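Local coordinates for interferon-activable protein 202 (Mus musculus, PDB 4LNQ) that binds double-stranded DNA without sequence specificity and inhibits activation of the AIM2 inflammasome, probably by sequestering cytoplasmic DNA, at residues Y45-V50 with S74-I79; K63-S68 with A83-A88; L116-L121 with L175-G180; F126-K131 with D166-F171. All coordinates share one frame; numbering follows the deposited sequence.

Interaction 1: Y45-V50 with S74-I79; sequences YYRVKV and SGILEI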
# COMPACT_ATOMS: atom_id res chain seq x y z
N TYR A 45 -11.31 38.95 0.12
CA TYR A 45 -10.07 38.49 0.73
C TYR A 45 -9.33 37.53 -0.23
O TYR A 45 -9.96 36.90 -1.08
CB TYR A 45 -10.31 37.83 2.11
CG TYR A 45 -10.88 36.43 2.04
CD1 TYR A 45 -10.06 35.32 1.85
CD2 TYR A 45 -12.25 36.22 2.13
CE1 TYR A 45 -10.58 34.03 1.77
CE2 TYR A 45 -12.79 34.94 2.05
CZ TYR A 45 -11.95 33.85 1.86
OH TYR A 45 -12.47 32.58 1.77
N TYR A 46 -8.01 37.46 -0.10
CA TYR A 46 -7.17 36.60 -0.92
C TYR A 46 -6.26 35.76 -0.03
O TYR A 46 -5.68 36.30 0.93
CB TYR A 46 -6.28 37.46 -1.83
CG TYR A 46 -7.02 38.30 -2.84
CD1 TYR A 46 -7.32 37.81 -4.11
CD2 TYR A 46 -7.41 39.61 -2.54
CE1 TYR A 46 -7.99 38.58 -5.05
CE2 TYR A 46 -8.07 40.38 -3.47
CZ TYR A 46 -8.36 39.86 -4.74
OH TYR A 46 -9.03 40.62 -5.68
N ARG A 47 -6.14 34.46 -0.33
CA ARG A 47 -5.02 33.65 0.15
C ARG A 47 -3.79 34.01 -0.66
O ARG A 47 -3.90 34.28 -1.87
CB ARG A 47 -5.30 32.16 -0.03
CG ARG A 47 -6.60 31.68 0.58
CD ARG A 47 -6.56 31.57 2.10
NE ARG A 47 -7.82 30.98 2.57
CZ ARG A 47 -8.51 31.42 3.62
NH1 ARG A 47 -8.07 32.45 4.34
NH2 ARG A 47 -9.65 30.83 3.94
N VAL A 48 -2.62 34.03 -0.02
CA VAL A 48 -1.41 34.48 -0.71
C VAL A 48 -0.26 33.57 -0.38
O VAL A 48 -0.08 33.21 0.79
CB VAL A 48 -1.02 35.90 -0.27
CG1 VAL A 48 0.20 36.39 -1.07
CG2 VAL A 48 -2.20 36.85 -0.41
N LYS A 49 0.50 33.17 -1.39
CA LYS A 49 1.71 32.39 -1.16
C LYS A 49 2.89 33.31 -1.42
O LYS A 49 3.02 33.86 -2.53
CB LYS A 49 1.76 31.17 -2.08
CG LYS A 49 0.67 30.10 -1.79
CD LYS A 49 0.79 28.91 -2.76
CE LYS A 49 -0.40 27.92 -2.59
NZ LYS A 49 -0.17 26.67 -3.39
N VAL A 50 3.72 33.50 -0.40
CA VAL A 50 4.84 34.45 -0.49
C VAL A 50 6.17 33.71 -0.53
O VAL A 50 6.48 32.94 0.38
CB VAL A 50 4.84 35.43 0.71
CG1 VAL A 50 5.95 36.47 0.53
CG2 VAL A 50 3.50 36.11 0.81
N SER A 74 -6.13 30.84 -10.04
CA SER A 74 -7.48 30.51 -9.57
C SER A 74 -7.86 31.22 -8.26
O SER A 74 -8.46 30.62 -7.36
CB SER A 74 -7.64 29.00 -9.42
OG SER A 74 -7.68 28.38 -10.69
N GLY A 75 -7.47 32.48 -8.14
CA GLY A 75 -7.86 33.29 -6.99
C GLY A 75 -6.84 33.28 -5.87
O GLY A 75 -6.95 34.07 -4.92
N ILE A 76 -5.86 32.39 -5.95
CA ILE A 76 -4.79 32.33 -4.96
C ILE A 76 -3.65 33.17 -5.51
O ILE A 76 -3.23 32.97 -6.65
CB ILE A 76 -4.27 30.88 -4.76
CG1 ILE A 76 -5.42 29.92 -4.40
CG2 ILE A 76 -3.15 30.85 -3.71
CD1 ILE A 76 -6.14 30.27 -3.12
N LEU A 77 -3.16 34.14 -4.73
CA LEU A 77 -2.10 35.02 -5.24
C LEU A 77 -0.73 34.45 -4.94
O LEU A 77 -0.53 33.76 -3.95
CB LEU A 77 -2.23 36.43 -4.65
CG LEU A 77 -3.62 37.04 -4.80
CD1 LEU A 77 -3.61 38.50 -4.32
CD2 LEU A 77 -4.07 36.92 -6.26
N GLU A 78 0.22 34.70 -5.84
CA GLU A 78 1.59 34.30 -5.60
C GLU A 78 2.47 35.53 -5.68
O GLU A 78 2.37 36.30 -6.64
CB GLU A 78 2.08 33.25 -6.62
CG GLU A 78 3.61 33.24 -6.79
CD GLU A 78 4.09 32.13 -7.72
OE1 GLU A 78 3.29 31.20 -7.99
OE2 GLU A 78 5.26 32.19 -8.18
N ILE A 79 3.31 35.71 -4.68
CA ILE A 79 4.24 36.83 -4.66
C ILE A 79 5.64 36.26 -4.65
O ILE A 79 6.07 35.64 -3.68
CB ILE A 79 4.04 37.74 -3.45
CG1 ILE A 79 2.66 38.39 -3.53
CG2 ILE A 79 5.16 38.80 -3.38
CD1 ILE A 79 2.33 39.32 -2.37
O HOH W 1 -7.83 33.47 -2.42

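Interaction 2: K63-S68 with A83-A88; sequences KFITIS and ATVSEA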
# COMPACT_ATOMS: atom_id res chain seq x y z
N LYS A 63 -1.17 45.77 8.48
CA LYS A 63 -0.41 46.65 7.60
C LYS A 63 -1.06 46.75 6.22
O LYS A 63 -1.59 45.78 5.71
CB LYS A 63 1.03 46.13 7.45
CG LYS A 63 2.09 46.94 8.17
CD LYS A 63 3.48 46.46 7.77
CE LYS A 63 4.58 47.36 8.34
NZ LYS A 63 5.94 46.82 8.04
N PHE A 64 -1.00 47.92 5.62
CA PHE A 64 -1.46 48.07 4.24
C PHE A 64 -0.26 48.10 3.30
O PHE A 64 0.66 48.90 3.48
CB PHE A 64 -2.27 49.36 4.08
CG PHE A 64 -3.60 49.33 4.79
CD1 PHE A 64 -3.68 49.58 6.16
CD2 PHE A 64 -4.77 49.08 4.09
CE1 PHE A 64 -4.91 49.57 6.81
CE2 PHE A 64 -6.01 49.08 4.74
CZ PHE A 64 -6.08 49.32 6.10
N ILE A 65 -0.29 47.26 2.28
CA ILE A 65 0.81 47.18 1.33
C ILE A 65 0.28 47.23 -0.09
O ILE A 65 -0.88 46.90 -0.34
CB ILE A 65 1.63 45.87 1.51
CG1 ILE A 65 0.70 44.66 1.47
CG2 ILE A 65 2.40 45.87 2.82
CD1 ILE A 65 1.45 43.32 1.63
N THR A 66 1.12 47.65 -1.02
CA THR A 66 0.72 47.70 -2.42
C THR A 66 1.55 46.70 -3.19
O THR A 66 2.78 46.77 -3.17
CB THR A 66 0.94 49.11 -2.98
OG1 THR A 66 0.14 50.02 -2.23
CG2 THR A 66 0.55 49.19 -4.46
N ILE A 67 0.87 45.76 -3.83
CA ILE A 67 1.55 44.70 -4.55
C ILE A 67 1.34 44.81 -6.06
O ILE A 67 0.26 45.15 -6.54
CB ILE A 67 1.09 43.32 -4.06
CG1 ILE A 67 -0.39 43.08 -4.40
CG2 ILE A 67 1.28 43.18 -2.55
CD1 ILE A 67 -0.86 41.67 -4.08
N SER A 68 2.40 44.55 -6.82
CA SER A 68 2.29 44.54 -8.28
C SER A 68 3.19 43.46 -8.88
O SER A 68 4.13 43.00 -8.23
CB SER A 68 2.66 45.91 -8.86
OG SER A 68 3.93 46.31 -8.41
N ALA A 83 7.84 40.26 -8.06
CA ALA A 83 6.85 41.23 -7.58
C ALA A 83 7.47 42.48 -6.96
O ALA A 83 8.62 42.47 -6.51
CB ALA A 83 5.91 40.57 -6.58
N THR A 84 6.70 43.57 -6.98
CA THR A 84 7.03 44.79 -6.23
C THR A 84 6.01 44.94 -5.11
O THR A 84 4.79 44.86 -5.33
CB THR A 84 6.99 46.05 -7.13
OG1 THR A 84 8.06 45.97 -8.08
CG2 THR A 84 7.16 47.32 -6.29
N VAL A 85 6.51 45.12 -3.89
CA VAL A 85 5.65 45.27 -2.72
C VAL A 85 6.13 46.47 -1.92
O VAL A 85 7.29 46.51 -1.51
CB VAL A 85 5.69 44.02 -1.84
CG1 VAL A 85 4.76 44.17 -0.65
CG2 VAL A 85 5.32 42.77 -2.66
N SER A 86 5.26 47.45 -1.71
CA SER A 86 5.63 48.63 -0.93
C SER A 86 4.55 48.94 0.09
O SER A 86 3.40 48.51 -0.08
CB SER A 86 5.84 49.83 -1.84
OG SER A 86 4.66 50.12 -2.56
N GLU A 87 4.91 49.68 1.14
CA GLU A 87 3.94 50.12 2.12
C GLU A 87 2.99 51.10 1.44
O GLU A 87 3.43 51.94 0.65
CB GLU A 87 4.63 50.81 3.29
CG GLU A 87 5.54 49.90 4.08
CD GLU A 87 6.35 50.66 5.12
OE1 GLU A 87 6.13 51.88 5.27
OE2 GLU A 87 7.21 50.04 5.78
N ALA A 88 1.70 50.97 1.74
CA ALA A 88 0.70 51.83 1.13
C ALA A 88 0.73 53.23 1.74
O ALA A 88 1.04 53.39 2.92
CB ALA A 88 -0.68 51.22 1.28
O HOH W 2 7.89 47.43 6.27
O HOH W 3 3.41 47.45 -5.95

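Interaction 3: L116-L121 with L175-G180; sequences LDSGTL and LRKGNG. With nucleotides of chain C.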
# COMPACT_ATOMS: atom_id res chain seq x y z
N LEU A 116 -16.64 20.36 -3.45
CA LEU A 116 -15.80 21.16 -4.33
C LEU A 116 -15.12 20.29 -5.39
O LEU A 116 -15.19 19.06 -5.35
CB LEU A 116 -14.75 21.89 -3.50
CG LEU A 116 -15.40 22.83 -2.48
CD1 LEU A 116 -14.35 23.40 -1.53
CD2 LEU A 116 -16.15 23.95 -3.20
N ASP A 117 -14.48 20.94 -6.35
CA ASP A 117 -13.77 20.24 -7.41
C ASP A 117 -12.45 19.67 -6.94
O ASP A 117 -11.77 20.26 -6.09
CB ASP A 117 -13.50 21.17 -8.59
CG ASP A 117 -14.74 21.50 -9.37
OD1 ASP A 117 -15.80 20.87 -9.12
OD2 ASP A 117 -14.65 22.37 -10.26
N SER A 118 -12.07 18.52 -7.51
CA SER A 118 -10.77 17.93 -7.23
C SER A 118 -9.66 18.90 -7.55
O SER A 118 -9.68 19.55 -8.60
CB SER A 118 -10.57 16.69 -8.11
OG SER A 118 -10.70 15.53 -7.33
N GLY A 119 -8.68 19.00 -6.67
CA GLY A 119 -7.55 19.89 -6.90
C GLY A 119 -7.71 21.25 -6.24
O GLY A 119 -6.75 22.02 -6.16
N THR A 120 -8.92 21.54 -5.77
CA THR A 120 -9.19 22.80 -5.07
C THR A 120 -8.29 22.88 -3.84
O THR A 120 -8.15 21.90 -3.10
CB THR A 120 -10.66 22.89 -4.61
OG1 THR A 120 -11.53 22.75 -5.74
CG2 THR A 120 -10.94 24.22 -3.93
N LEU A 121 -7.67 24.04 -3.62
CA LEU A 121 -6.87 24.23 -2.41
C LEU A 121 -7.75 24.50 -1.21
O LEU A 121 -8.63 25.37 -1.27
CB LEU A 121 -5.86 25.36 -2.57
CG LEU A 121 -4.93 25.13 -3.75
CD1 LEU A 121 -3.94 26.29 -3.89
CD2 LEU A 121 -4.22 23.78 -3.59
N LEU A 175 -7.84 18.98 -2.33
CA LEU A 175 -8.95 18.04 -2.33
C LEU A 175 -8.76 16.97 -3.43
O LEU A 175 -8.58 17.29 -4.62
CB LEU A 175 -10.27 18.77 -2.53
CG LEU A 175 -11.52 17.89 -2.59
CD1 LEU A 175 -11.71 17.10 -1.28
CD2 LEU A 175 -12.76 18.72 -2.93
N ARG A 176 -8.81 15.71 -3.03
CA ARG A 176 -8.85 14.63 -3.99
C ARG A 176 -10.15 13.88 -3.76
O ARG A 176 -10.38 13.38 -2.67
CB ARG A 176 -7.66 13.70 -3.80
CG ARG A 176 -6.33 14.41 -3.90
CD ARG A 176 -5.21 13.41 -4.11
NE ARG A 176 -3.92 14.06 -4.37
CZ ARG A 176 -2.78 13.38 -4.48
NH1 ARG A 176 -2.79 12.06 -4.38
NH2 ARG A 176 -1.63 14.02 -4.70
N LYS A 177 -11.00 13.82 -4.77
CA LYS A 177 -12.32 13.24 -4.60
C LYS A 177 -12.25 11.73 -4.79
O LYS A 177 -13.14 10.98 -4.34
CB LYS A 177 -13.31 13.88 -5.58
CG LYS A 177 -13.35 15.39 -5.44
CD LYS A 177 -14.67 15.87 -4.87
CE LYS A 177 -15.69 16.03 -5.97
NZ LYS A 177 -16.71 17.03 -5.59
N GLY A 178 -11.17 11.30 -5.43
CA GLY A 178 -11.00 9.92 -5.81
C GLY A 178 -12.19 9.48 -6.62
O GLY A 178 -12.33 9.81 -7.79
N ASN A 179 -13.07 8.74 -5.96
CA ASN A 179 -14.25 8.21 -6.62
C ASN A 179 -15.29 7.95 -5.54
O ASN A 179 -15.77 6.83 -5.37
CB ASN A 179 -13.89 6.93 -7.37
CG ASN A 179 -15.05 6.39 -8.19
OD1 ASN A 179 -15.72 7.14 -8.91
ND2 ASN A 179 -15.30 5.09 -8.07
N GLY A 180 -15.60 9.01 -4.79
CA GLY A 180 -16.56 8.92 -3.70
C GLY A 180 -15.87 8.74 -2.36
O GLY A 180 -16.52 8.67 -1.32
P DA C 6 -4.01 17.07 -6.65
OP1 DA C 6 -4.22 18.51 -6.91
OP2 DA C 6 -3.61 16.67 -5.26
O5' DA C 6 -5.32 16.26 -7.07
C5' DA C 6 -5.78 16.49 -8.41
C4' DA C 6 -6.32 15.22 -9.06
O4' DA C 6 -5.22 14.45 -9.60
C3' DA C 6 -7.12 14.28 -8.15
O3' DA C 6 -8.18 13.78 -8.98
C2' DA C 6 -6.08 13.23 -7.75
C1' DA C 6 -5.27 13.14 -9.03
N9 DA C 6 -3.88 12.71 -8.89
C8 DA C 6 -2.94 13.13 -7.98
N7 DA C 6 -1.77 12.56 -8.13
C5 DA C 6 -1.94 11.71 -9.21
C6 DA C 6 -1.07 10.82 -9.88
N6 DA C 6 0.21 10.65 -9.53
N1 DA C 6 -1.57 10.12 -10.92
C2 DA C 6 -2.85 10.30 -11.27
N3 DA C 6 -3.77 11.10 -10.72
C4 DA C 6 -3.24 11.79 -9.69
P DA C 7 -9.37 12.94 -8.33
OP1 DA C 7 -10.64 13.62 -8.66
OP2 DA C 7 -9.03 12.67 -6.91
O5' DA C 7 -9.32 11.57 -9.13
C5' DA C 7 -9.27 11.58 -10.56
C4' DA C 7 -8.89 10.22 -11.09
O4' DA C 7 -7.49 9.97 -10.85
C3' DA C 7 -9.65 9.05 -10.46
O3' DA C 7 -10.00 8.17 -11.53
C2' DA C 7 -8.64 8.43 -9.52
C1' DA C 7 -7.32 8.72 -10.20
N9 DA C 7 -6.17 8.84 -9.30
C8 DA C 7 -6.08 9.59 -8.15
N7 DA C 7 -4.92 9.50 -7.56
C5 DA C 7 -4.19 8.65 -8.38
C6 DA C 7 -2.87 8.16 -8.30
N6 DA C 7 -2.02 8.47 -7.32
N1 DA C 7 -2.45 7.32 -9.27
C2 DA C 7 -3.31 7.01 -10.26
N3 DA C 7 -4.56 7.41 -10.44
C4 DA C 7 -4.95 8.24 -9.45

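Interaction 4: F126-K131 with D166-F171; sequences FAVEKK and DKLQLF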
# COMPACT_ATOMS: atom_id res chain seq x y z
N PHE A 126 -9.37 22.51 12.04
CA PHE A 126 -10.28 21.39 12.30
C PHE A 126 -9.94 20.61 13.57
O PHE A 126 -8.77 20.46 13.92
CB PHE A 126 -10.25 20.41 11.12
CG PHE A 126 -10.47 21.05 9.77
CD1 PHE A 126 -9.41 21.62 9.07
CD2 PHE A 126 -11.73 21.08 9.20
CE1 PHE A 126 -9.60 22.22 7.84
CE2 PHE A 126 -11.94 21.67 7.95
CZ PHE A 126 -10.87 22.24 7.27
N ALA A 127 -10.97 20.10 14.25
CA ALA A 127 -10.76 19.13 15.33
C ALA A 127 -10.13 17.85 14.77
O ALA A 127 -10.42 17.43 13.64
CB ALA A 127 -12.09 18.80 16.03
N VAL A 128 -9.26 17.23 15.56
CA VAL A 128 -8.61 15.98 15.17
C VAL A 128 -9.19 14.80 15.96
O VAL A 128 -9.24 14.83 17.19
CB VAL A 128 -7.09 16.03 15.41
CG1 VAL A 128 -6.43 14.67 15.09
CG2 VAL A 128 -6.46 17.14 14.58
N GLU A 129 -9.63 13.77 15.25
CA GLU A 129 -10.14 12.57 15.92
C GLU A 129 -9.02 11.56 16.15
O GLU A 129 -9.00 10.85 17.16
CB GLU A 129 -11.29 11.94 15.12
CG GLU A 129 -12.08 10.89 15.91
CD GLU A 129 -13.28 10.36 15.14
OE1 GLU A 129 -14.05 11.17 14.57
OE2 GLU A 129 -13.44 9.12 15.09
N LYS A 130 -8.09 11.49 15.20
CA LYS A 130 -6.96 10.57 15.31
C LYS A 130 -5.79 11.00 14.43
O LYS A 130 -5.97 11.62 13.38
CB LYS A 130 -7.39 9.14 14.93
CG LYS A 130 -6.39 8.08 15.41
CD LYS A 130 -6.67 6.71 14.80
CE LYS A 130 -5.55 5.73 15.13
NZ LYS A 130 -5.76 4.40 14.48
N LYS A 131 -4.58 10.65 14.88
CA LYS A 131 -3.35 10.87 14.13
C LYS A 131 -2.63 9.53 14.00
O LYS A 131 -2.54 8.78 14.97
CB LYS A 131 -2.44 11.84 14.87
CG LYS A 131 -1.14 12.14 14.17
CD LYS A 131 -0.14 12.74 15.15
CE LYS A 131 1.25 12.80 14.56
NZ LYS A 131 2.28 12.96 15.62
N ASP A 166 -4.35 19.15 20.17
CA ASP A 166 -4.40 20.38 19.36
C ASP A 166 -5.48 20.29 18.28
O ASP A 166 -5.78 19.20 17.78
CB ASP A 166 -3.06 20.64 18.65
CG ASP A 166 -2.01 21.29 19.54
OD1 ASP A 166 -2.32 21.68 20.70
OD2 ASP A 166 -0.86 21.42 19.04
N LYS A 167 -6.04 21.43 17.89
CA LYS A 167 -6.76 21.51 16.63
C LYS A 167 -5.71 21.56 15.53
O LYS A 167 -4.55 21.87 15.78
CB LYS A 167 -7.65 22.75 16.57
CG LYS A 167 -9.00 22.61 17.29
CD LYS A 167 -9.91 23.75 16.85
CE LYS A 167 -11.38 23.49 17.17
NZ LYS A 167 -12.27 24.40 16.38
N LEU A 168 -6.11 21.25 14.30
CA LEU A 168 -5.14 21.16 13.20
C LEU A 168 -5.38 22.30 12.22
O LEU A 168 -6.50 22.49 11.75
CB LEU A 168 -5.28 19.80 12.51
CG LEU A 168 -4.25 19.48 11.42
CD1 LEU A 168 -2.86 19.37 12.04
CD2 LEU A 168 -4.62 18.19 10.67
N GLN A 169 -4.33 23.09 11.95
CA GLN A 169 -4.41 24.16 10.94
C GLN A 169 -3.83 23.68 9.62
O GLN A 169 -2.68 23.22 9.54
CB GLN A 169 -3.64 25.41 11.38
CG GLN A 169 -3.83 25.79 12.83
CD GLN A 169 -3.21 27.14 13.16
OE1 GLN A 169 -2.48 27.28 14.15
NE2 GLN A 169 -3.51 28.15 12.34
N LEU A 170 -4.63 23.81 8.57
CA LEU A 170 -4.25 23.33 7.25
C LEU A 170 -4.13 24.52 6.32
O LEU A 170 -5.02 25.36 6.27
CB LEU A 170 -5.35 22.42 6.72
CG LEU A 170 -5.23 20.92 6.87
CD1 LEU A 170 -4.52 20.58 8.14
CD2 LEU A 170 -6.60 20.28 6.81
N PHE A 171 -3.05 24.57 5.55
CA PHE A 171 -2.90 25.60 4.52
C PHE A 171 -2.58 24.94 3.19
O PHE A 171 -1.67 24.11 3.09
CB PHE A 171 -1.74 26.53 4.86
CG PHE A 171 -1.90 27.27 6.15
CD1 PHE A 171 -1.65 26.65 7.37
CD2 PHE A 171 -2.26 28.62 6.15
CE1 PHE A 171 -1.77 27.34 8.56
CE2 PHE A 171 -2.40 29.33 7.34
CZ PHE A 171 -2.15 28.70 8.55
O HOH W 4 -8.45 18.65 18.14

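Interaction 1: Y45-V50 with S74-I79
Leu77 fits its branched end against Tyr46 of the neighbouring strand, and of the twelve residues here it loses the most surface to the partner segment. With CG anti to its carbonyl carbon (chi1 -51°), the leucine swings its methyls toward the tyrosine; CD1 sits 3.7 Å from Tyr46 CG, while CD2 approaches CD1 of the ring. Ile79, two residues on and on the same face, reaches back along the sheet, and its CD1 rests 3.8 Å from Val48 CG1. Leucine and the beta-branched valine and isoleucine suit a barrel interior, where Tyr70 and Ile67 continue the packing. Ile76 belongs to the other face: its CD1 lies 3.7 Å from Arg47 CB, and its CG2 borders the aliphatic end of Lys49.

The backbones run parallel, as between the closing strands of an OB barrel, here the first of the two in the HIN domain. Lys49 uses both sides of its peptide: its N donates to Leu77 O (2.8 Å, 169° at the hydrogen), and its O accepts from Ile79 N at 2.9 Å. Where the strands part near Gly75, a water takes over, accepting from Arg47 N and donating to Gly75 O.

The face of Val48, Leu77 and Ile79 is thus all hydrocarbon. The other is mixed: beside Ile76, the aliphatic chain of buried Lys49 carries an ammonium to His189 and Ser172 of the second barrel.

Interaction 2: K63-S68 with A83-A88
Ile67 and Val85 stand side by side on the inner face of this antiparallel pair, with Ile67 CG2 4.1 Å from Val85 CG2. Ile65 reaches the same valine from a neighbouring position: chi1 of 52° sets its CG1 between the backbone N and the carbonyl carbon, and CD1 ends 4.1 Å from Val85 CG1. Beta-branched residues suit such extended backbone, and Ile79 and Phe59 pack beside them in the core of the first OB barrel. Thr66 and Ser86 bond to each other twice through their backbones, as do Ser68 and Thr84.

The hydroxyl face is packed closely too, though partly hydrated. Ser68 OG lies 3.3 Å from Thr84 CB, and a water joins it to Thr84 O; the hydroxyls of Thr66 and Thr15 hydrogen-bond. Small Ala88 fits against Phe64, CB to CB at 3.7 Å, while Ala88 N donates to Phe64 O (2.9 Å).

The loose, solvent side is at Lys63 and Glu87. Lys63 NZ and Glu87 OE2 stay 4.1 Å apart, beyond a salt bridge, and share a water; Lys63 also bonds to Glu57 O.

Cohesion therefore comes from main-chain bonds and close packing on both faces, while the charged pair, separated by water, probably adds little.

Interaction 3: L116-L121 with L175-G180
Ser118 and Lys177 meet at the DNA backbone, and hydrogen bonds account for most of what joins a turn to the end of a strand and the loop after it. Main-chain bonds set the frame: Gly119 N gives to Leu175 O (2.7 Å, 168° at the hydrogen), in the carbonyl plane, and Leu175 N returns a bond to Thr120 O at 3.0 Å. Side chains add to these. Lys177 N donates to Ser118 OG over 3.1 Å, and the lysine chain, bent at chi2 and chi3, doubles back so that NZ bonds to Lys114 O and to Leu116 O, the latter at an unusually short and doubtful 2.5 Å. An ammonium group suits this spot because it can serve several carbonyls at once.

Residues Asp117 to Thr120 form a type II beta turn, with Gly119 at the third position where positive phi is needed. Thr120 N and OG1 both reach Asp117 O from the same side of its plane, the OG1 bond again doubtfully short. The turn leads into the first strand of the second OB barrel.

Leu175 covers the most surface: its CD2 lies 3.8 Å from Leu116 CB and near the carbonyl oxygens of Leu116 and Asp117.

Phosphate contacts form the remaining group. Ser118 OG donates to OP1 of DA7 of chain C, at a doubtfully short length, and Gly178 N to its OP2 (2.9 Å). These bonds, like those to DA6, go to phosphate oxygens, consistent with recognition that ignores base sequence. Arg176, extended from CG to NE, presents a guanidinium edge to OP2 of DA6 of chain C, 2.8 Å from NE, while C8 of that adenine lies over one face of the group.

Interaction 4: F126-K131 with D166-F171
Phe126 turns its ring toward Leu170 along one face of the sheet, and Val128 meets Leu168 farther on. The phenylalanine holds CG anti to its carbonyl carbon (chi1 -51°), a position that carries the ring along the sheet until CE1 comes 3.7 Å from Leu170 CD2. The two side chains cross at about a right angle. In Leu170, chi1 of -97° and chi2 of 33° both lie away from the usual staggered positions, which may reflect close packing or uncertain modelling. Ile142 packs on Phe126 and Ile192 on Leu170.

Val128 and Leu168 both have chi1 near 180°. In the valine this leaves CG2 facing Leu168 CB, 3.6 Å away; in the leucine it sends CG toward Phe140 and Ile142. Lys167 stays extended, and its CB and CG pass Phe126 O and Ala127, with CB 3.7 Å from Phe126 O.

The backbones pair antiparallel at Phe126 and Leu168 through two bonds, 2.9 Å from Phe126 N to Leu168 O and 2.8 Å from Leu168 N to Phe126 O. Beyond them the strands diverge, and a water fills in, accepting from Val128 N and donating to Asp166 O, which also accepts from Tyr162 OH. Glu129 and Lys130 then form a classic beta bulge opposite Lys141, turning strand 121-133 round a corner of the second OB barrel.

Direct pairing is thus brief: apolar contacts flank the bonded pair on both sides, and beyond it, on the Val128 side, a bound water continues the join between the strands.

Interactions 1 and 2 come first along the chain, their segments alternating, and both belong to one curled sheet, that of the first OB barrel. Their centres are 14 Å apart, and they share a core where Ile79 touches Ile67 and Val85. In the second barrel, interaction 3 joins the start of strand 121-133 to the end of 168-176, and interaction 4, nested inside the loop it closes, joins the later part of the former to the start of the latter; their centres are 19 Å apart. Leu121, packed on Lys49 and Ile76, links interactions 1 and 3 across the barrel interface. Interaction 3 contacts the DNA directly; by nearest atoms, interactions 1 and 4 lie about 7 Å from it and interaction 2 about 17 Å.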